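Local structure of aspartate aminotransferase (Plasmodium falciparum, 3K7Y) at residues I149-Y154 / S182-C187; N346-Q351 / S356-L361. The protein probably catalyses, as a pyridoxal-phosphate-dependent homodimer, the reversible transfer of an amino group from L-aspartate to 2-oxoglutarate, giving oxaloacetate and L-glutamate. One frame throughout, in Å; residues are numbered along the deposited sequence.

Contact 1 (I149-Y154 / S182-C187); sequences INFFDY and SCYNPC. With PLP (pyridoxal-5'-phosphate), chain B.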
loop_
_atom_site.group_PDB
_atom_site.type_symbol
_atom_site.label_atom_id
_atom_site.label_comp_id
_atom_site.label_asym_id
_atom_site.label_seq_id
_atom_site.Cartn_x
_atom_site.Cartn_y
_atom_site.Cartn_z
ATOM N N ILE A 149 9.389 -25.305 -12.567
ATOM C CA ILE A 149 9.224 -25.897 -13.900
ATOM C C ILE A 149 10.422 -25.517 -14.789
ATOM O O ILE A 149 10.855 -24.354 -14.772
ATOM C CB ILE A 149 7.919 -25.384 -14.573
ATOM C CG1 ILE A 149 6.691 -26.003 -13.915
ATOM C CG2 ILE A 149 7.871 -25.704 -16.061
ATOM C CD1 ILE A 149 5.374 -25.501 -14.520
ATOM N N ASN A 150 10.945 -26.491 -15.553
ATOM C CA ASN A 150 11.984 -26.256 -16.571
ATOM C C ASN A 150 11.575 -25.124 -17.471
ATOM O O ASN A 150 10.409 -25.010 -17.819
ATOM C CB ASN A 150 12.140 -27.461 -17.492
ATOM C CG ASN A 150 12.764 -28.646 -16.819
ATOM O OD1 ASN A 150 13.968 -28.658 -16.552
ATOM N ND2 ASN A 150 11.963 -29.681 -16.578
ATOM N N PHE A 151 12.524 -24.309 -17.897
ATOM C CA PHE A 151 12.167 -23.236 -18.805
ATOM C C PHE A 151 13.319 -22.793 -19.687
ATOM O O PHE A 151 13.499 -23.297 -20.789
ATOM C CB PHE A 151 11.598 -22.056 -18.023
ATOM C CG PHE A 151 10.902 -21.052 -18.874
ATOM C CD1 PHE A 151 9.657 -21.334 -19.408
ATOM C CD2 PHE A 151 11.479 -19.816 -19.128
ATOM C CE1 PHE A 151 8.992 -20.411 -20.193
ATOM C CE2 PHE A 151 10.833 -18.882 -19.922
ATOM C CZ PHE A 151 9.585 -19.180 -20.465
ATOM N N PHE A 152 14.079 -21.833 -19.191
ATOM C CA PHE A 152 15.178 -21.257 -19.918
ATOM C C PHE A 152 16.255 -22.314 -20.108
ATOM O O PHE A 152 16.548 -23.066 -19.175
ATOM C CB PHE A 152 15.697 -20.096 -19.095
ATOM C CG PHE A 152 16.824 -19.383 -19.708
ATOM C CD1 PHE A 152 16.613 -18.497 -20.733
ATOM C CD2 PHE A 152 18.098 -19.570 -19.237
ATOM C CE1 PHE A 152 17.664 -17.816 -21.307
ATOM C CE2 PHE A 152 19.154 -18.896 -19.799
ATOM C CZ PHE A 152 18.933 -18.014 -20.843
ATOM N N ASP A 153 16.812 -22.399 -21.320
ATOM C CA ASP A 153 17.895 -23.355 -21.590
ATOM C C ASP A 153 19.225 -22.653 -21.451
ATOM O O ASP A 153 19.515 -21.692 -22.161
ATOM C CB ASP A 153 17.784 -24.029 -22.959
ATOM C CG ASP A 153 18.847 -25.103 -23.156
ATOM O OD1 ASP A 153 20.031 -24.747 -23.357
ATOM O OD2 ASP A 153 18.500 -26.302 -23.082
ATOM N N TYR A 154 20.030 -23.146 -20.523
ATOM C CA TYR A 154 21.170 -22.377 -20.065
ATOM C C TYR A 154 22.314 -22.417 -21.050
ATOM O O TYR A 154 23.110 -21.480 -21.100
ATOM C CB TYR A 154 21.594 -22.805 -18.657
ATOM C CG TYR A 154 20.962 -21.958 -17.557
ATOM C CD1 TYR A 154 21.634 -20.861 -17.031
ATOM C CD2 TYR A 154 19.692 -22.237 -17.062
ATOM C CE1 TYR A 154 21.071 -20.075 -16.036
ATOM C CE2 TYR A 154 19.113 -21.447 -16.054
ATOM C CZ TYR A 154 19.815 -20.369 -15.550
ATOM O OH TYR A 154 19.275 -19.575 -14.559
ATOM N N SER A 182 6.183 -12.648 -21.545
ATOM C CA SER A 182 6.850 -11.635 -22.342
ATOM C C SER A 182 7.757 -10.832 -21.433
ATOM O O SER A 182 7.493 -10.722 -20.247
ATOM C CB SER A 182 5.809 -10.738 -23.017
ATOM O OG SER A 182 6.416 -9.757 -23.841
ATOM N N CYS A 183 8.837 -10.304 -22.003
ATOM C CA CYS A 183 9.835 -9.504 -21.280
ATOM C C CYS A 183 10.378 -10.137 -20.002
ATOM O O CYS A 183 10.697 -9.435 -19.041
ATOM C CB CYS A 183 9.289 -8.109 -21.001
ATOM S SG CYS A 183 8.894 -7.267 -22.522
ATOM N N TYR A 184 10.502 -11.461 -20.020
ATOM C CA TYR A 184 10.859 -12.255 -18.856
ATOM C C TYR A 184 11.935 -11.602 -18.003
ATOM O O TYR A 184 12.949 -11.124 -18.513
ATOM C CB TYR A 184 11.327 -13.631 -19.305
ATOM C CG TYR A 184 11.239 -14.691 -18.243
ATOM C CD1 TYR A 184 12.112 -14.700 -17.153
ATOM C CD2 TYR A 184 10.283 -15.707 -18.327
ATOM C CE1 TYR A 184 12.033 -15.696 -16.168
ATOM C CE2 TYR A 184 10.197 -16.721 -17.341
ATOM C CZ TYR A 184 11.077 -16.707 -16.272
ATOM O OH TYR A 184 10.988 -17.696 -15.310
ATOM N N ASN A 185 11.685 -11.573 -16.699
ATOM C CA ASN A 185 12.644 -11.094 -15.705
ATOM C C ASN A 185 13.110 -12.242 -14.801
ATOM O O ASN A 185 12.333 -12.745 -14.001
ATOM C CB ASN A 185 12.005 -9.982 -14.873
ATOM C CG ASN A 185 12.949 -9.398 -13.841
ATOM O OD1 ASN A 185 13.948 -10.012 -13.466
ATOM N ND2 ASN A 185 12.633 -8.201 -13.373
ATOM N N PRO A 186 14.395 -12.642 -14.904
ATOM C CA PRO A 186 15.514 -12.060 -15.672
ATOM C C PRO A 186 15.757 -12.478 -17.137
ATOM O O PRO A 186 16.357 -11.696 -17.874
ATOM C CB PRO A 186 16.733 -12.455 -14.842
ATOM C CG PRO A 186 16.345 -13.757 -14.247
ATOM C CD PRO A 186 14.858 -13.707 -13.993
ATOM N N CYS A 187 15.332 -13.675 -17.558
ATOM C CA CYS A 187 15.665 -14.216 -18.917
ATOM C C CYS A 187 15.580 -13.274 -20.116
ATOM O O CYS A 187 16.416 -13.341 -20.995
ATOM C CB CYS A 187 14.844 -15.459 -19.230
ATOM S SG CYS A 187 15.131 -16.706 -18.007
HETATM N N1 PLP B . 6.757 -8.707 -11.733
HETATM C C2 PLP B . 7.919 -8.586 -12.452
HETATM C C2A PLP B . 8.299 -9.691 -13.362
HETATM C C3 PLP B . 8.697 -7.445 -12.326
HETATM O O3 PLP B . 9.850 -7.315 -13.059
HETATM C C4 PLP B . 8.302 -6.429 -11.455
HETATM C C4A PLP B . 9.099 -5.160 -11.464
HETATM O O4A PLP B . 8.744 -4.230 -12.201
HETATM C C5 PLP B . 7.107 -6.539 -10.718
HETATM C C6 PLP B . 6.348 -7.702 -10.866
HETATM C C5A PLP B . 6.592 -5.492 -9.726
HETATM O O4P PLP B . 6.528 -4.153 -10.185
HETATM P P PLP B . 6.163 -2.948 -9.165
HETATM O O1P PLP B . 5.503 -1.807 -9.886
HETATM O O2P PLP B . 7.437 -2.377 -8.601
HETATM O O3P PLP B . 5.233 -3.502 -8.110
#
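Phe151 and Phe152, at the end of strand 145-153, each meet one residue of the loop 182-187. Phe151 lies against Tyr184. Its CG is anti to the backbone N (chi1 -166°), which carries the ring out to the loop. The two rings are nearly parallel, with planes at 23°, but they are slid apart. Their centroids are 5.1 Å from each other and the overlap is slight. The touch is made at one corner of each ring, Phe151 CE2 to Tyr184 CE2. Phe164 of helix 161-170 packs edge-to-face with Phe151. The hydroxyl of Tyr184 is hydrogen-bonded to Pro130 O and Thr128 OG1, which anchors the phenol end. Phe152 takes the sulfur of Cys187. Cys187 SG approaches the Phe152 ring obliquely, 4.1 Å from its centroid and 3.6 Å from Phe152 CD1. No hydrogen bond joins the two segments. On the loop, Asn185 precedes a cis peptide to Pro186. Asn185 ND2 donates to PLP O3 at 2.9 Å, while Asn185 OD1 is hydrogen-bonded to Arg380 NH1. An asparagine followed by a cis-proline, held at the cofactor's phenolic oxygen, is characteristic of the aspartate aminotransferase active site in fold-type I enzymes.

Contact 2 (N346-Q351 / S356-L361); sequences NVYKKQ and SFVPLL. With ACT (acetate ion), chain C.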
loop_
_atom_site.group_PDB
_atom_site.type_symbol
_atom_site.label_atom_id
_atom_site.label_comp_id
_atom_site.label_asym_id
_atom_site.label_seq_id
_atom_site.Cartn_x
_atom_site.Cartn_y
_atom_site.Cartn_z
ATOM N N ASN A 346 25.957 -13.337 -30.737
ATOM C CA ASN A 346 24.763 -13.147 -31.568
ATOM C C ASN A 346 23.472 -13.701 -30.930
ATOM O O ASN A 346 22.359 -13.290 -31.284
ATOM C CB ASN A 346 24.990 -13.769 -32.947
ATOM C CG ASN A 346 24.624 -12.828 -34.081
ATOM O OD1 ASN A 346 25.489 -12.151 -34.632
ATOM N ND2 ASN A 346 23.344 -12.778 -34.436
ATOM N N VAL A 347 23.632 -14.613 -29.976
ATOM C CA VAL A 347 22.513 -15.344 -29.414
ATOM C C VAL A 347 21.790 -14.572 -28.311
ATOM O O VAL A 347 20.783 -15.035 -27.772
ATOM C CB VAL A 347 22.952 -16.705 -28.868
ATOM C CG1 VAL A 347 21.750 -17.650 -28.842
ATOM C CG2 VAL A 347 24.078 -17.286 -29.715
ATOM N N TYR A 348 22.293 -13.395 -27.977
ATOM C CA TYR A 348 21.689 -12.620 -26.915
ATOM C C TYR A 348 20.892 -11.462 -27.472
ATOM O O TYR A 348 20.344 -10.659 -26.712
ATOM C CB TYR A 348 22.758 -12.061 -25.988
ATOM C CG TYR A 348 23.666 -13.072 -25.346
ATOM C CD1 TYR A 348 23.337 -13.656 -24.139
ATOM C CD2 TYR A 348 24.864 -13.411 -25.933
ATOM C CE1 TYR A 348 24.160 -14.569 -23.546
ATOM C CE2 TYR A 348 25.702 -14.338 -25.350
ATOM C CZ TYR A 348 25.343 -14.911 -24.150
ATOM O OH TYR A 348 26.184 -15.830 -23.558
ATOM N N LYS A 349 20.846 -11.360 -28.796
ATOM C CA LYS A 349 20.070 -10.310 -29.460
ATOM C C LYS A 349 18.598 -10.705 -29.609
ATOM O O LYS A 349 17.732 -9.846 -29.539
ATOM C CB LYS A 349 20.676 -9.960 -30.818
ATOM C CG LYS A 349 22.116 -9.455 -30.784
ATOM C CD LYS A 349 22.797 -9.801 -32.100
ATOM C CE LYS A 349 24.096 -9.041 -32.294
ATOM N NZ LYS A 349 24.982 -9.679 -33.325
ATOM N N LYS A 350 18.331 -12.000 -29.811
ATOM C CA LYS A 350 16.977 -12.568 -29.748
ATOM C C LYS A 350 16.197 -11.977 -28.572
ATOM O O LYS A 350 15.018 -11.626 -28.698
ATOM C CB LYS A 350 17.015 -14.102 -29.575
ATOM C CG LYS A 350 17.615 -14.919 -30.730
ATOM C CD LYS A 350 19.152 -14.965 -30.706
ATOM C CE LYS A 350 19.751 -15.078 -32.115
ATOM N NZ LYS A 350 19.957 -16.486 -32.607
ATOM N N GLN A 351 16.878 -11.872 -27.429
ATOM C CA GLN A 351 16.304 -11.392 -26.164
ATOM C C GLN A 351 15.496 -10.089 -26.255
ATOM O O GLN A 351 15.709 -9.276 -27.162
ATOM C CB GLN A 351 17.410 -11.267 -25.113
ATOM C CG GLN A 351 17.798 -12.590 -24.518
ATOM C CD GLN A 351 18.967 -12.507 -23.564
ATOM O OE1 GLN A 351 19.643 -11.476 -23.438
ATOM N NE2 GLN A 351 19.223 -13.617 -22.881
ATOM N N SER A 356 19.098 -7.716 -20.677
ATOM C CA SER A 356 19.619 -8.908 -21.325
ATOM C C SER A 356 20.099 -9.842 -20.217
ATOM O O SER A 356 20.357 -9.392 -19.101
ATOM C CB SER A 356 20.742 -8.572 -22.305
ATOM O OG SER A 356 20.215 -8.271 -23.584
ATOM N N PHE A 357 20.188 -11.134 -20.521
ATOM C CA PHE A 357 20.560 -12.139 -19.539
ATOM C C PHE A 357 21.725 -12.954 -20.093
ATOM O O PHE A 357 21.557 -13.716 -21.053
ATOM C CB PHE A 357 19.355 -13.031 -19.245
ATOM C CG PHE A 357 19.566 -14.028 -18.124
ATOM C CD1 PHE A 357 20.114 -13.639 -16.906
ATOM C CD2 PHE A 357 19.152 -15.350 -18.277
ATOM C CE1 PHE A 357 20.288 -14.567 -15.876
ATOM C CE2 PHE A 357 19.318 -16.279 -17.256
ATOM C CZ PHE A 357 19.886 -15.891 -16.055
ATOM N N VAL A 358 22.908 -12.777 -19.500
ATOM C CA VAL A 358 24.120 -13.443 -19.966
ATOM C C VAL A 358 24.716 -14.291 -18.834
ATOM O O VAL A 358 25.592 -13.815 -18.105
ATOM C CB VAL A 358 25.166 -12.390 -20.466
ATOM C CG1 VAL A 358 26.425 -13.052 -21.062
ATOM C CG2 VAL A 358 24.540 -11.451 -21.477
ATOM N N PRO A 359 24.241 -15.542 -18.664
ATOM C CA PRO A 359 24.732 -16.325 -17.519
ATOM C C PRO A 359 26.252 -16.296 -17.381
ATOM O O PRO A 359 26.778 -16.148 -16.268
ATOM C CB PRO A 359 24.208 -17.736 -17.814
ATOM C CG PRO A 359 22.900 -17.486 -18.512
ATOM C CD PRO A 359 23.124 -16.224 -19.351
ATOM N N LEU A 360 26.942 -16.383 -18.510
ATOM C CA LEU A 360 28.401 -16.295 -18.547
ATOM C C LEU A 360 29.012 -15.220 -17.627
ATOM O O LEU A 360 30.100 -15.404 -17.074
ATOM C CB LEU A 360 28.856 -16.066 -19.982
ATOM C CG LEU A 360 30.366 -16.181 -20.074
ATOM C CD1 LEU A 360 30.788 -17.639 -19.884
ATOM C CD2 LEU A 360 30.886 -15.595 -21.377
ATOM N N LEU A 361 28.302 -14.109 -17.472
ATOM C CA LEU A 361 28.798 -12.961 -16.707
ATOM C C LEU A 361 28.714 -13.147 -15.188
ATOM O O LEU A 361 29.415 -12.467 -14.430
ATOM C CB LEU A 361 28.091 -11.667 -17.149
ATOM C CG LEU A 361 28.670 -10.861 -18.331
ATOM C CD1 LEU A 361 29.480 -11.688 -19.292
ATOM C CD2 LEU A 361 27.598 -10.121 -19.094
HETATM C C ACT C . 23.692 -8.086 -35.894
HETATM O O ACT C . 24.623 -8.534 -36.605
HETATM O OXT ACT C . 24.017 -7.275 -34.995
HETATM C CH3 ACT C . 22.263 -8.512 -36.101
#
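Gln351 and Phe357 are joined by two hydrogen bonds, both between the side-chain amide of Gln351 and the backbone of Phe357. Gln351 NE2 donates to Phe357 O at 3.0 Å. This bond is almost straight, at 177°, and lies in the carbonyl plane on a lone pair. Phe357 N donates to Gln351 OE1, also at 3.0 Å, but from above the plane of the side-chain carbonyl. The glutamine chain is extended beyond CG (chi2 175°), which carries its amide across to the strand. The pair of bonds fixes the rotation of the amide. Ser356 OG adds a weak bond to Gln351 OE1, and it has a second weak partner in Arg325 NE of helix 304-335. The amide thus binds like a strand neighbour along one residue of strand 355-357, which pairs antiparallel with strand 380-382. These bonds tie the loop that follows the 3-10 segment 346-348 to the strand a few residues later in the chain.

Apolar contacts come from Tyr348. Its ring crosses the Val358 side chain at about a right angle. Tyr348 CD1 is 3.7 Å from Val358 CG2, and Val358 CG1 touches Tyr348 CE1 and the hydroxyl oxygen OH. The Phe357 carbonyl oxygen reaches the ring edge, close to its plane. Phe329 of helix 304-335 meets the Tyr348 ring with planes at about 15°.

How the contacts relate
Contact 1 and contact 2 lie side by side, with centres 12 Å apart, and they touch directly. Phe357, whose backbone is held in contact 2, turns its ring to Phe152 of contact 1; Phe152 CE2 is 3.7 Å from Phe357 CE2, and the planes are at about 60°. The loop 182-187 also packs on both segments of contact 2: Cys187 O is 3.4 Å from Phe357 CB and 3.4 Å from Gln351 NE2, a packing contact in each case. Contact 1 supplies Asn185, which binds the cofactor, while contact 2 is one step further out. The side chain of Phe357 is about 8 Å from that of Asn185 and about 13 Å from a bound PLP.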